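Local structure of tryptophanyl-tRNA synthetase (Campylobacter jejuni subsp. jejuni, 3TZL) at residues N20-I25 with A239-D244; A183-V186 with K192-K195; I201-S206 with A275-A280; K228-E231 with I235-I238. The protein probably catalyses the ATP-dependent attachment of tryptophan to tRNA(Trp), acting as a homodimeric class I aminoacyl-tRNA synthetase. All blocks are in the same frame, centred on the assembly; numbering follows the deposited sequence.

Contact 1. Residues N20-I25 with A239-D244. With ADP (adenosine-5'-diphosphate), chain I.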
loop_
_atom_site.group_PDB
_atom_site.type_symbol
_atom_site.label_atom_id
_atom_site.label_comp_id
_atom_site.label_asym_id
_atom_site.label_seq_id
_atom_site.Cartn_x
_atom_site.Cartn_y
_atom_site.Cartn_z
ATOM N N ASN B 20 -26.620 4.344 -16.979
ATOM C CA ASN B 20 -25.222 3.924 -17.015
ATOM C C ASN B 20 -24.887 3.353 -18.379
ATOM O O ASN B 20 -23.810 3.594 -18.915
ATOM C CB ASN B 20 -24.942 2.873 -15.938
ATOM C CG ASN B 20 -25.254 3.372 -14.548
ATOM O OD1 ASN B 20 -26.113 2.822 -13.863
ATOM N ND2 ASN B 20 -24.558 4.426 -14.120
ATOM N N TYR B 21 -25.823 2.599 -18.943
ATOM C CA TYR B 21 -25.577 1.950 -20.219
ATOM C C TYR B 21 -25.458 2.933 -21.366
ATOM O O TYR B 21 -24.432 2.987 -22.042
ATOM C CB TYR B 21 -26.650 0.917 -20.546
ATOM C CG TYR B 21 -26.360 0.240 -21.859
ATOM C CD1 TYR B 21 -25.244 -0.570 -21.996
ATOM C CD2 TYR B 21 -27.165 0.435 -22.958
ATOM C CE1 TYR B 21 -24.939 -1.178 -23.183
ATOM C CE2 TYR B 21 -26.871 -0.181 -24.165
ATOM C CZ TYR B 21 -25.750 -0.986 -24.264
ATOM O OH TYR B 21 -25.431 -1.609 -25.444
ATOM N N PHE B 22 -26.514 3.701 -21.599
ATOM C CA PHE B 22 -26.535 4.587 -22.755
ATOM C C PHE B 22 -25.706 5.836 -22.513
ATOM O O PHE B 22 -25.343 6.539 -23.456
ATOM C CB PHE B 22 -27.978 4.955 -23.142
ATOM C CG PHE B 22 -28.765 3.799 -23.712
ATOM C CD1 PHE B 22 -28.510 3.341 -24.996
ATOM C CD2 PHE B 22 -29.744 3.164 -22.958
ATOM C CE1 PHE B 22 -29.222 2.263 -25.523
ATOM C CE2 PHE B 22 -30.462 2.095 -23.477
ATOM C CZ PHE B 22 -30.199 1.642 -24.759
ATOM N N GLY B 23 -25.409 6.104 -21.245
ATOM C CA GLY B 23 -24.619 7.266 -20.875
ATOM C C GLY B 23 -23.111 7.048 -20.852
ATOM O O GLY B 23 -22.351 7.991 -21.069
ATOM N N ALA B 24 -22.659 5.823 -20.594
ATOM C CA ALA B 24 -21.217 5.582 -20.500
ATOM C C ALA B 24 -20.772 4.243 -21.074
ATOM O O ALA B 24 -19.800 4.172 -21.826
ATOM C CB ALA B 24 -20.753 5.706 -19.057
ATOM N N ILE B 25 -21.478 3.180 -20.709
ATOM C CA ILE B 25 -21.004 1.834 -21.010
ATOM C C ILE B 25 -21.000 1.500 -22.498
ATOM O O ILE B 25 -20.017 0.947 -22.989
ATOM C CB ILE B 25 -21.779 0.776 -20.227
ATOM C CG1 ILE B 25 -21.517 0.960 -18.738
ATOM C CG2 ILE B 25 -21.393 -0.635 -20.707
ATOM C CD1 ILE B 25 -22.301 0.026 -17.871
ATOM N N ALA B 239 -38.261 5.026 -24.790
ATOM C CA ALA B 239 -38.351 4.052 -25.878
ATOM C C ALA B 239 -37.357 4.359 -27.002
ATOM O O ALA B 239 -36.817 3.438 -27.614
ATOM C CB ALA B 239 -39.760 3.983 -26.424
ATOM N N LYS B 240 -37.124 5.647 -27.260
ATOM C CA LYS B 240 -36.227 6.097 -28.331
ATOM C C LYS B 240 -34.867 5.414 -28.288
ATOM O O LYS B 240 -34.264 5.153 -29.331
ATOM C CB LYS B 240 -36.006 7.612 -28.260
ATOM C CG LYS B 240 -37.226 8.449 -28.570
ATOM C CD LYS B 240 -36.975 9.921 -28.269
ATOM C CE LYS B 240 -35.950 10.528 -29.218
ATOM N NZ LYS B 240 -36.496 10.662 -30.597
ATOM N N LEU B 241 -34.401 5.135 -27.073
ATOM C CA LEU B 241 -33.074 4.590 -26.831
ATOM C C LEU B 241 -32.913 3.209 -27.435
ATOM O O LEU B 241 -31.799 2.773 -27.735
ATOM C CB LEU B 241 -32.826 4.497 -25.321
ATOM C CG LEU B 241 -32.886 5.789 -24.510
ATOM C CD1 LEU B 241 -32.810 5.484 -23.031
ATOM C CD2 LEU B 241 -31.744 6.714 -24.918
ATOM N N PHE B 242 -34.032 2.518 -27.592
ATOM C CA PHE B 242 -34.035 1.128 -28.016
ATOM C C PHE B 242 -34.510 0.985 -29.458
ATOM O O PHE B 242 -34.573 -0.128 -29.988
ATOM C CB PHE B 242 -34.947 0.304 -27.091
ATOM C CG PHE B 242 -34.571 0.392 -25.627
ATOM C CD1 PHE B 242 -33.671 -0.511 -25.068
ATOM C CD2 PHE B 242 -35.122 1.372 -24.813
ATOM C CE1 PHE B 242 -33.330 -0.435 -23.734
ATOM C CE2 PHE B 242 -34.779 1.453 -23.468
ATOM C CZ PHE B 242 -33.891 0.551 -22.932
ATOM N N LEU B 243 -34.857 2.112 -30.081
ATOM C CA LEU B 243 -35.414 2.116 -31.432
ATOM C C LEU B 243 -34.519 2.857 -32.428
ATOM O O LEU B 243 -33.933 3.893 -32.106
ATOM C CB LEU B 243 -36.812 2.741 -31.439
ATOM C CG LEU B 243 -37.961 1.982 -30.759
ATOM C CD1 LEU B 243 -39.196 2.852 -30.643
ATOM C CD2 LEU B 243 -38.295 0.693 -31.502
ATOM N N ASP B 244 -34.422 2.308 -33.637
ATOM C CA ASP B 244 -33.765 2.981 -34.755
ATOM C C ASP B 244 -34.684 4.082 -35.266
ATOM O O ASP B 244 -35.817 4.205 -34.803
ATOM C CB ASP B 244 -33.465 1.988 -35.880
ATOM C CG ASP B 244 -34.657 1.109 -36.217
ATOM O OD1 ASP B 244 -35.360 0.668 -35.277
ATOM O OD2 ASP B 244 -34.894 0.858 -37.415
HETATM P PB ADP I . -26.187 7.570 -10.206
HETATM O O1B ADP I . -27.430 6.790 -10.534
HETATM O O2B ADP I . -25.398 6.999 -9.054
HETATM O O3B ADP I . -26.352 9.075 -10.132
HETATM P PA ADP I . -23.743 6.820 -11.414
HETATM O O1A ADP I . -23.750 5.314 -11.333
HETATM O O2A ADP I . -23.008 7.608 -10.350
HETATM O O3A ADP I . -25.289 7.299 -11.508
HETATM O "O5'" ADP I . -23.156 7.245 -12.858
HETATM C "C5'" ADP I . -22.041 6.561 -13.431
HETATM C "C4'" ADP I . -21.867 6.986 -14.886
HETATM O "O4'" ADP I . -23.035 6.680 -15.652
HETATM C "C3'" ADP I . -21.629 8.481 -14.999
HETATM O "O3'" ADP I . -20.262 8.707 -15.350
HETATM C "C2'" ADP I . -22.551 8.971 -16.099
HETATM O "O2'" ADP I . -21.797 9.320 -17.264
HETATM C "C1'" ADP I . -23.444 7.797 -16.450
HETATM N N9 ADP I . -24.869 8.126 -16.169
HETATM C C8 ADP I . -25.532 7.883 -15.017
HETATM N N7 ADP I . -26.825 8.297 -15.085
HETATM C C5 ADP I . -27.002 8.816 -16.313
HETATM C C6 ADP I . -28.131 9.431 -17.048
HETATM N N6 ADP I . -29.345 9.570 -16.457
HETATM N N1 ADP I . -27.901 9.844 -18.317
HETATM C C2 ADP I . -26.692 9.711 -18.903
HETATM N N3 ADP I . -25.621 9.162 -18.296
HETATM C C4 ADP I . -25.716 8.705 -17.023
#
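On helix 18-30, which starts within the HIGH signature of this class I synthetase, Phe-22 turns its ring toward Leu-241 and Phe-242 in the loop between helices 234-239 and 245-257. Its CG lies anti to the carbonyl carbon (chi1 -69°), which swings the ring out to both. Leu-241 CB lies over one face of the Phe-22 ring, 3.9 Å from its centroid and 15° off the normal, a CH-pi contact, while Tyr-21 CD2 lies over the other face. From the same side as CB, Leu-241 O comes obliquely over the rim, 3.4 Å from Phe-22 CE1. Phe-242 meets the ring differently: the edge of Phe-22 points at the Phe-242 face in a T-shaped pair with planes at 87° and centroids 5.2 Å apart. A flat, apolar side chain suits this place because one ring can offer its face to an aliphatic carbon and its edge to a second ring. The same helical turn also serves the nucleotide pocket. Asn-20 ND2 donates to ADP O1A at 3.0 Å and to ADP O4' at 3.1 Å, gripping phosphate and ribose together; its OD1 accepts from His-17 N, which steadies the amide. Gly-23, lacking a side chain, lets the base come close, with Gly-23 CA 3.4 Å from ADP N3. The backbone widens here into a pi-type turn, in which Asn-20 O accepts from both Ala-24 N and Ile-25 N.

Contact 2. Residues A183-V186 with K192-K195. With ADP (adenosine-5'-diphosphate), chain I.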
loop_
_atom_site.group_PDB
_atom_site.type_symbol
_atom_site.label_atom_id
_atom_site.label_comp_id
_atom_site.label_asym_id
_atom_site.label_seq_id
_atom_site.Cartn_x
_atom_site.Cartn_y
_atom_site.Cartn_z
ATOM N N ALA B 183 -25.943 12.599 -24.333
ATOM C CA ALA B 183 -27.370 12.832 -24.151
ATOM C C ALA B 183 -27.845 12.187 -22.861
ATOM O O ALA B 183 -27.644 10.994 -22.641
ATOM C CB ALA B 183 -28.159 12.296 -25.340
ATOM N N VAL B 184 -28.462 12.994 -22.008
ATOM C CA VAL B 184 -28.907 12.530 -20.709
ATOM C C VAL B 184 -30.059 11.544 -20.886
ATOM O O VAL B 184 -30.809 11.616 -21.864
ATOM C CB VAL B 184 -29.331 13.718 -19.824
ATOM C CG1 VAL B 184 -29.473 13.296 -18.370
ATOM C CG2 VAL B 184 -28.310 14.832 -19.939
ATOM N N VAL B 185 -30.166 10.604 -19.954
ATOM C CA VAL B 185 -31.244 9.634 -19.951
ATOM C C VAL B 185 -32.261 10.030 -18.896
ATOM O O VAL B 185 -31.925 10.222 -17.720
ATOM C CB VAL B 185 -30.726 8.202 -19.660
ATOM C CG1 VAL B 185 -31.872 7.291 -19.249
ATOM C CG2 VAL B 185 -29.996 7.641 -20.875
ATOM N N VAL B 186 -33.512 10.156 -19.320
ATOM C CA VAL B 186 -34.565 10.584 -18.415
ATOM C C VAL B 186 -35.066 9.436 -17.525
ATOM O O VAL B 186 -35.269 8.315 -17.991
ATOM C CB VAL B 186 -35.725 11.265 -19.189
ATOM C CG1 VAL B 186 -36.497 10.251 -20.036
ATOM C CG2 VAL B 186 -36.636 11.989 -18.232
ATOM N N LYS B 192 -33.399 13.596 -14.514
ATOM C CA LYS B 192 -32.266 12.770 -14.926
ATOM C C LYS B 192 -32.265 11.476 -14.142
ATOM O O LYS B 192 -32.368 11.500 -12.918
ATOM C CB LYS B 192 -30.951 13.510 -14.695
ATOM C CG LYS B 192 -29.717 12.625 -14.707
ATOM C CD LYS B 192 -28.439 13.436 -14.491
ATOM C CE LYS B 192 -27.201 12.543 -14.562
ATOM N NZ LYS B 192 -26.006 13.298 -15.035
HETATM N N MSE B 193 -32.188 10.348 -14.845
HETATM C CA MSE B 193 -32.173 9.047 -14.183
HETATM C C MSE B 193 -30.940 8.929 -13.300
HETATM O O MSE B 193 -29.821 9.168 -13.753
HETATM C CB MSE B 193 -32.189 7.903 -15.203
HETATM C CG MSE B 193 -32.326 6.527 -14.586
HETATM SE SE MSE B 193 -32.418 5.052 -15.894
HETATM C CE MSE B 193 -34.124 5.510 -16.752
ATOM N N SER B 194 -31.161 8.571 -12.042
ATOM C CA SER B 194 -30.066 8.305 -11.112
ATOM C C SER B 194 -30.574 7.494 -9.924
ATOM O O SER B 194 -31.768 7.517 -9.613
ATOM C CB SER B 194 -29.425 9.600 -10.614
ATOM O OG SER B 194 -30.147 10.124 -9.518
ATOM N N LYS B 195 -29.662 6.780 -9.268
ATOM C CA LYS B 195 -30.019 5.933 -8.130
ATOM C C LYS B 195 -30.526 6.757 -6.951
ATOM O O LYS B 195 -31.434 6.330 -6.233
ATOM C CB LYS B 195 -28.827 5.063 -7.695
ATOM C CG LYS B 195 -28.340 4.094 -8.762
ATOM C CD LYS B 195 -27.388 3.070 -8.187
ATOM C CE LYS B 195 -26.062 3.697 -7.806
ATOM N NZ LYS B 195 -25.312 4.091 -9.021
HETATM P PB ADP I . -26.187 7.570 -10.206
HETATM O O1B ADP I . -27.430 6.790 -10.534
HETATM O O2B ADP I . -25.398 6.999 -9.054
HETATM O O3B ADP I . -26.352 9.075 -10.132
HETATM P PA ADP I . -23.743 6.820 -11.414
HETATM O O1A ADP I . -23.750 5.314 -11.333
HETATM O O2A ADP I . -23.008 7.608 -10.350
HETATM O O3A ADP I . -25.289 7.299 -11.508
HETATM O "O5'" ADP I . -23.156 7.245 -12.858
HETATM C "C5'" ADP I . -22.041 6.561 -13.431
HETATM C "C4'" ADP I . -21.867 6.986 -14.886
HETATM O "O4'" ADP I . -23.035 6.680 -15.652
HETATM C "C3'" ADP I . -21.629 8.481 -14.999
HETATM O "O3'" ADP I . -20.262 8.707 -15.350
HETATM C "C2'" ADP I . -22.551 8.971 -16.099
HETATM O "O2'" ADP I . -21.797 9.320 -17.264
HETATM C "C1'" ADP I . -23.444 7.797 -16.450
HETATM N N9 ADP I . -24.869 8.126 -16.169
HETATM C C8 ADP I . -25.532 7.883 -15.017
HETATM N N7 ADP I . -26.825 8.297 -15.085
HETATM C C5 ADP I . -27.002 8.816 -16.313
HETATM C C6 ADP I . -28.131 9.431 -17.048
HETATM N N6 ADP I . -29.345 9.570 -16.457
HETATM N N1 ADP I . -27.901 9.844 -18.317
HETATM C C2 ADP I . -26.692 9.711 -18.903
HETATM N N3 ADP I . -25.621 9.162 -18.296
HETATM C C4 ADP I . -25.716 8.705 -17.023
#
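With CG set opposite its backbone N (chi1 -174°), the side chain of Met-193, a selenomethionine, runs alongside Val-185 before bending at chi3 (-65°), and this bend carries Met-193 CE to 3.8 Å from Val-185 CG1. The backbones join beside this apolar pair: Met-193 N donates to Val-185 O at 2.9 Å, nearly straight at 171° and in the carbonyl plane, and Val-186 forms a single beta bridge with Lys-192. Val-185 O does double duty, since ADP N6 also donates to it at 2.9 Å. A second bond runs from ADP N6 to Met-193 O at 2.8 Å, so both N-H bonds of the adenine amino group are used, while Val-185 N donates to ADP N1 at 2.9 Å. Main-chain atoms thus read the adenine edge, and the beta-branched valines add an apolar wall. The extended chain of Lys-192 contributes its methylenes, with Lys-192 CG 3.7 Å from Val-184 CG1. At the phosphate end, Lys-195 N reaches ADP O1B at 2.6 Å and Lys-195 NZ reaches ADP O2B at 2.9 Å; a lysine suits the spot because its positive charge complements the negative phosphate. Asn-199 braces the backbone by bonding Lys-192 O and Ser-194 N. Segment 192-195 belongs to the KMSKS motif, which in class I synthetases closes over the nucleotide; here it holds the adenine together with the neighbouring 183-186 loop.

Contact 3. Residues I201-S206 with A275-A280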
loop_
_atom_site.group_PDB
_atom_site.type_symbol
_atom_site.label_atom_id
_atom_site.label_comp_id
_atom_site.label_asym_id
_atom_site.label_seq_id
_atom_site.Cartn_x
_atom_site.Cartn_y
_atom_site.Cartn_z
ATOM N N ILE B 201 -34.411 2.635 -14.412
ATOM C CA ILE B 201 -34.830 1.400 -15.054
ATOM C C ILE B 201 -33.590 0.519 -15.137
ATOM O O ILE B 201 -32.621 0.856 -15.825
ATOM C CB ILE B 201 -35.413 1.651 -16.437
ATOM C CG1 ILE B 201 -36.779 2.317 -16.311
ATOM C CG2 ILE B 201 -35.560 0.343 -17.208
ATOM C CD1 ILE B 201 -37.319 2.819 -17.622
ATOM N N ASP B 202 -33.619 -0.587 -14.399
ATOM C CA ASP B 202 -32.452 -1.449 -14.234
ATOM C C ASP B 202 -32.312 -2.470 -15.364
ATOM O O ASP B 202 -33.297 -2.863 -16.003
ATOM C CB ASP B 202 -32.483 -2.148 -12.866
ATOM C CG ASP B 202 -32.547 -1.158 -11.705
ATOM O OD1 ASP B 202 -32.016 -0.040 -11.834
ATOM O OD2 ASP B 202 -33.141 -1.497 -10.662
ATOM N N ILE B 203 -31.073 -2.884 -15.599
ATOM C CA ILE B 203 -30.727 -3.753 -16.713
ATOM C C ILE B 203 -30.848 -5.216 -16.339
ATOM O O ILE B 203 -31.308 -6.030 -17.132
ATOM C CB ILE B 203 -29.279 -3.510 -17.143
ATOM C CG1 ILE B 203 -29.136 -2.093 -17.699
ATOM C CG2 ILE B 203 -28.840 -4.542 -18.162
ATOM C CD1 ILE B 203 -27.721 -1.738 -18.085
ATOM N N PHE B 204 -30.421 -5.543 -15.125
ATOM C CA PHE B 204 -30.321 -6.925 -14.700
ATOM C C PHE B 204 -31.315 -7.269 -13.595
ATOM O O PHE B 204 -30.977 -7.939 -12.632
ATOM C CB PHE B 204 -28.883 -7.238 -14.266
ATOM C CG PHE B 204 -27.880 -7.066 -15.372
ATOM C CD1 PHE B 204 -27.855 -7.944 -16.443
ATOM C CD2 PHE B 204 -26.976 -6.019 -15.350
ATOM C CE1 PHE B 204 -26.942 -7.784 -17.468
ATOM C CE2 PHE B 204 -26.070 -5.847 -16.382
ATOM C CZ PHE B 204 -26.055 -6.739 -17.439
ATOM N N SER B 205 -32.549 -6.816 -13.754
ATOM C CA SER B 205 -33.587 -7.086 -12.780
ATOM C C SER B 205 -34.456 -8.218 -13.288
ATOM O O SER B 205 -34.275 -8.696 -14.405
ATOM C CB SER B 205 -34.427 -5.830 -12.566
ATOM O OG SER B 205 -34.894 -5.318 -13.806
ATOM N N SER B 206 -35.393 -8.662 -12.463
ATOM C CA SER B 206 -36.379 -9.624 -12.913
ATOM C C SER B 206 -37.385 -8.874 -13.749
ATOM O O SER B 206 -37.508 -7.656 -13.614
ATOM C CB SER B 206 -37.102 -10.237 -11.718
ATOM O OG SER B 206 -37.796 -9.242 -10.983
ATOM N N ALA B 275 -36.417 -7.486 -24.621
ATOM C CA ALA B 275 -35.860 -8.106 -25.816
ATOM C C ALA B 275 -34.454 -7.585 -26.069
ATOM O O ALA B 275 -33.571 -8.340 -26.457
ATOM C CB ALA B 275 -36.763 -7.859 -27.034
ATOM N N TYR B 276 -34.257 -6.293 -25.833
ATOM C CA TYR B 276 -32.980 -5.645 -26.070
ATOM C C TYR B 276 -31.885 -6.184 -25.130
ATOM O O TYR B 276 -30.723 -6.298 -25.515
ATOM C CB TYR B 276 -33.141 -4.134 -25.908
ATOM C CG TYR B 276 -31.916 -3.318 -26.265
ATOM C CD1 TYR B 276 -30.896 -3.120 -25.343
ATOM C CD2 TYR B 276 -31.796 -2.721 -27.515
ATOM C CE1 TYR B 276 -29.774 -2.365 -25.660
ATOM C CE2 TYR B 276 -30.675 -1.960 -27.849
ATOM C CZ TYR B 276 -29.671 -1.786 -26.917
ATOM O OH TYR B 276 -28.564 -1.036 -27.234
ATOM N N PHE B 277 -32.258 -6.518 -23.900
ATOM C CA PHE B 277 -31.261 -6.956 -22.923
ATOM C C PHE B 277 -31.286 -8.454 -22.675
ATOM O O PHE B 277 -30.546 -8.966 -21.831
ATOM C CB PHE B 277 -31.415 -6.194 -21.615
ATOM C CG PHE B 277 -30.871 -4.790 -21.676
ATOM C CD1 PHE B 277 -29.516 -4.564 -21.933
ATOM C CD2 PHE B 277 -31.699 -3.706 -21.481
ATOM C CE1 PHE B 277 -29.001 -3.278 -21.989
ATOM C CE2 PHE B 277 -31.196 -2.404 -21.533
ATOM C CZ PHE B 277 -29.842 -2.193 -21.784
ATOM N N LYS B 278 -32.133 -9.148 -23.429
ATOM C CA LYS B 278 -32.370 -10.565 -23.201
ATOM C C LYS B 278 -31.064 -11.350 -23.210
ATOM O O LYS B 278 -30.805 -12.135 -22.307
ATOM C CB LYS B 278 -33.323 -11.132 -24.248
ATOM C CG LYS B 278 -33.700 -12.580 -24.001
ATOM C CD LYS B 278 -34.827 -12.995 -24.940
ATOM C CE LYS B 278 -35.156 -14.476 -24.805
ATOM N NZ LYS B 278 -33.985 -15.322 -25.178
ATOM N N GLU B 279 -30.231 -11.107 -24.213
ATOM C CA GLU B 279 -28.991 -11.865 -24.368
ATOM C C GLU B 279 -27.996 -11.517 -23.262
ATOM O O GLU B 279 -27.356 -12.394 -22.694
ATOM C CB GLU B 279 -28.394 -11.587 -25.747
ATOM C CG GLU B 279 -27.360 -12.590 -26.219
ATOM C CD GLU B 279 -27.475 -12.870 -27.720
ATOM O OE1 GLU B 279 -28.614 -12.835 -28.253
ATOM O OE2 GLU B 279 -26.426 -13.125 -28.364
ATOM N N ALA B 280 -27.871 -10.233 -22.957
ATOM C CA ALA B 280 -26.978 -9.785 -21.903
ATOM C C ALA B 280 -27.364 -10.376 -20.541
ATOM O O ALA B 280 -26.506 -10.841 -19.804
ATOM C CB ALA B 280 -26.969 -8.270 -21.843
#
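Ile-203 and Phe-277 carry this contact, each burying a similar share of surface. Ile-203 CG2 lies over one face of the Phe-277 ring, 4.0 Å from its centroid and 18° off the normal, a CH-pi contact whose closest pair is Ile-203 CG2 with Phe-277 CD1 at 3.8 Å. The same methyl also rests on the centre of the Phe-204 ring, so it is shared between two aromatic faces. The branching at CB explains this: with chi1 at -65°, CG1 lies beside the backbone N while CG2 is carried away from it toward the rings. Phe-277 in turn has Tyr-276 CD1 over its opposite face. Phe-204 reaches across with its rim, Phe-204 CE1 lying 3.9 Å from Ala-280 O near the plane of the ring; the small alanine lets the helix come this close. Ile-203 O accepts a hydrogen bond from Arg-281 NE. Phe-277 sits at the break between helices 262-276 and 278-289. The stretch leading from the KMSKS loop to helix 207-215 packs against helices 18-30, 53-70 and 278-289, with Ile-203 on Tyr-21, Phe-204 on Ala-66 and Leu-70, and the Phe-204 ring stacked on Tyr-284.

Contact 4. Residues K228-E231 with I235-I238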
loop_
_atom_site.group_PDB
_atom_site.type_symbol
_atom_site.label_atom_id
_atom_site.label_comp_id
_atom_site.label_asym_id
_atom_site.label_seq_id
_atom_site.Cartn_x
_atom_site.Cartn_y
_atom_site.Cartn_z
ATOM N N LYS B 228 -51.559 11.076 -28.558
ATOM C CA LYS B 228 -50.622 11.382 -27.494
ATOM C C LYS B 228 -49.488 12.250 -28.029
ATOM O O LYS B 228 -49.097 12.146 -29.192
ATOM C CB LYS B 228 -50.061 10.091 -26.891
ATOM C CG LYS B 228 -51.116 9.042 -26.546
ATOM C CD LYS B 228 -52.056 9.517 -25.461
ATOM C CE LYS B 228 -52.962 8.397 -24.976
ATOM N NZ LYS B 228 -53.930 7.954 -26.015
ATOM N N ASP B 229 -48.963 13.113 -27.169
ATOM C CA ASP B 229 -47.859 13.982 -27.538
ATOM C C ASP B 229 -46.531 13.307 -27.210
ATOM O O ASP B 229 -46.122 13.245 -26.045
ATOM C CB ASP B 229 -47.969 15.318 -26.806
ATOM C CG ASP B 229 -46.812 16.239 -27.112
ATOM O OD1 ASP B 229 -46.268 16.145 -28.235
ATOM O OD2 ASP B 229 -46.445 17.051 -26.235
ATOM N N HIS B 230 -45.861 12.810 -28.246
ATOM C CA HIS B 230 -44.626 12.048 -28.086
ATOM C C HIS B 230 -43.442 12.918 -27.661
ATOM O O HIS B 230 -42.428 12.409 -27.202
ATOM C CB HIS B 230 -44.298 11.285 -29.378
ATOM C CG HIS B 230 -44.090 12.173 -30.567
ATOM N ND1 HIS B 230 -45.134 12.671 -31.316
ATOM C CD2 HIS B 230 -42.959 12.657 -31.131
ATOM C CE1 HIS B 230 -44.655 13.421 -32.292
ATOM N NE2 HIS B 230 -43.336 13.428 -32.203
ATOM N N GLU B 231 -43.586 14.227 -27.802
ATOM C CA GLU B 231 -42.515 15.163 -27.497
ATOM C C GLU B 231 -42.354 15.399 -25.993
ATOM O O GLU B 231 -41.276 15.770 -25.530
ATOM C CB GLU B 231 -42.767 16.486 -28.227
ATOM C CG GLU B 231 -42.729 16.357 -29.751
ATOM C CD GLU B 231 -43.669 17.326 -30.461
ATOM O OE1 GLU B 231 -44.506 17.961 -29.783
ATOM O OE2 GLU B 231 -43.577 17.449 -31.703
ATOM N N ILE B 235 -42.332 7.882 -21.633
ATOM C CA ILE B 235 -42.322 6.552 -22.216
ATOM C C ILE B 235 -41.633 6.673 -23.571
ATOM O O ILE B 235 -40.683 5.963 -23.868
ATOM C CB ILE B 235 -43.740 5.985 -22.426
ATOM C CG1 ILE B 235 -44.575 6.097 -21.152
ATOM C CG2 ILE B 235 -43.671 4.541 -22.872
ATOM C CD1 ILE B 235 -46.039 5.802 -21.387
ATOM N N PHE B 236 -42.100 7.605 -24.387
ATOM C CA PHE B 236 -41.515 7.765 -25.708
ATOM C C PHE B 236 -40.027 8.107 -25.626
ATOM O O PHE B 236 -39.218 7.472 -26.294
ATOM C CB PHE B 236 -42.259 8.807 -26.530
ATOM C CG PHE B 236 -41.785 8.893 -27.948
ATOM C CD1 PHE B 236 -42.346 8.085 -28.929
ATOM C CD2 PHE B 236 -40.775 9.775 -28.304
ATOM C CE1 PHE B 236 -41.907 8.157 -30.237
ATOM C CE2 PHE B 236 -40.336 9.853 -29.610
ATOM C CZ PHE B 236 -40.898 9.043 -30.578
ATOM N N LYS B 237 -39.677 9.090 -24.798
ATOM C CA LYS B 237 -38.285 9.502 -24.635
ATOM C C LYS B 237 -37.381 8.326 -24.258
ATOM O O LYS B 237 -36.256 8.222 -24.744
ATOM C CB LYS B 237 -38.159 10.592 -23.576
ATOM C CG LYS B 237 -38.734 11.936 -23.966
ATOM C CD LYS B 237 -38.571 12.930 -22.820
ATOM C CE LYS B 237 -38.802 14.367 -23.274
ATOM N NZ LYS B 237 -40.126 14.556 -23.934
ATOM N N ILE B 238 -37.873 7.445 -23.392
ATOM C CA ILE B 238 -37.116 6.259 -23.013
ATOM C C ILE B 238 -37.133 5.178 -24.106
ATOM O O ILE B 238 -36.129 4.504 -24.335
ATOM C CB ILE B 238 -37.606 5.677 -21.677
ATOM C CG1 ILE B 238 -37.361 6.677 -20.545
ATOM C CG2 ILE B 238 -36.887 4.363 -21.347
ATOM C CD1 ILE B 238 -38.063 6.297 -19.273
#
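His-230 and Phe-236 lie side by side and meet in two ways. His-230 CB stands over the centre of the Phe-236 ring, 3.8 Å from its centroid and 12° off the normal, a CH-pi contact. The imidazole then points its edge at the same face, tilted rather than square, with planes at 61° and centroids 5.2 Å apart; His-230 CD2 is the nearest ring atom, 4.1 Å from Phe-236 CE2. The histidine backbone joins in, His-230 O lying 3.3 Å from Phe-236 CD2. A chi1 of 61°, which sets CG between the backbone N and the carbonyl carbon, holds the imidazole alongside the phenyl ring. Beside this pair Lys-237 NZ is directed at Glu-231 O, but the modelled separation is too short to be taken literally. In the next shell Tyr-255 of helix 245-257 pairs edge-to-face with Phe-236, while Glu-231 CG lies over a face of the imidazole. A weak bond from Glu-231 N to Asp-229 OD1, at 3.3 Å, helps shape the turn that leads into helix 234-239. Further out, buried Lys-228 NZ is ringed by the carbonyls of Ala-223, Leu-224, Asp-226 and Glu-260, which share its hydrogens. The His-230 and Phe-236 pair itself is mainly apolar: a methylene over a ring face and a tilted edge-to-face contact imply dispersion rather than charge as what holds the loop against helix 234-239.

The four contacts belong to the class I synthetase part of the chain, and their segments follow the order 20-25, 183-186, 192-195, 201-206, 228-231, 235-238, 239-244, 275-280. Contact 1 is central: its centre is about 11 Å from that of contact 2 and about 12 Å from that of contact 3, while the centres of contacts 3 and 4 are about 21 Å apart. Contacts 1 and 2 share ADP and touch through Phe-22 and Leu-241 on Val-185. Phe-242 packs on Tyr-276 and Phe-277, tying contact 1 to contact 3. Helix 234-239 links contact 4 to contact 2 through Val-186. Both signature motifs are thereby joined to helices 234-239, 262-276 and 278-289.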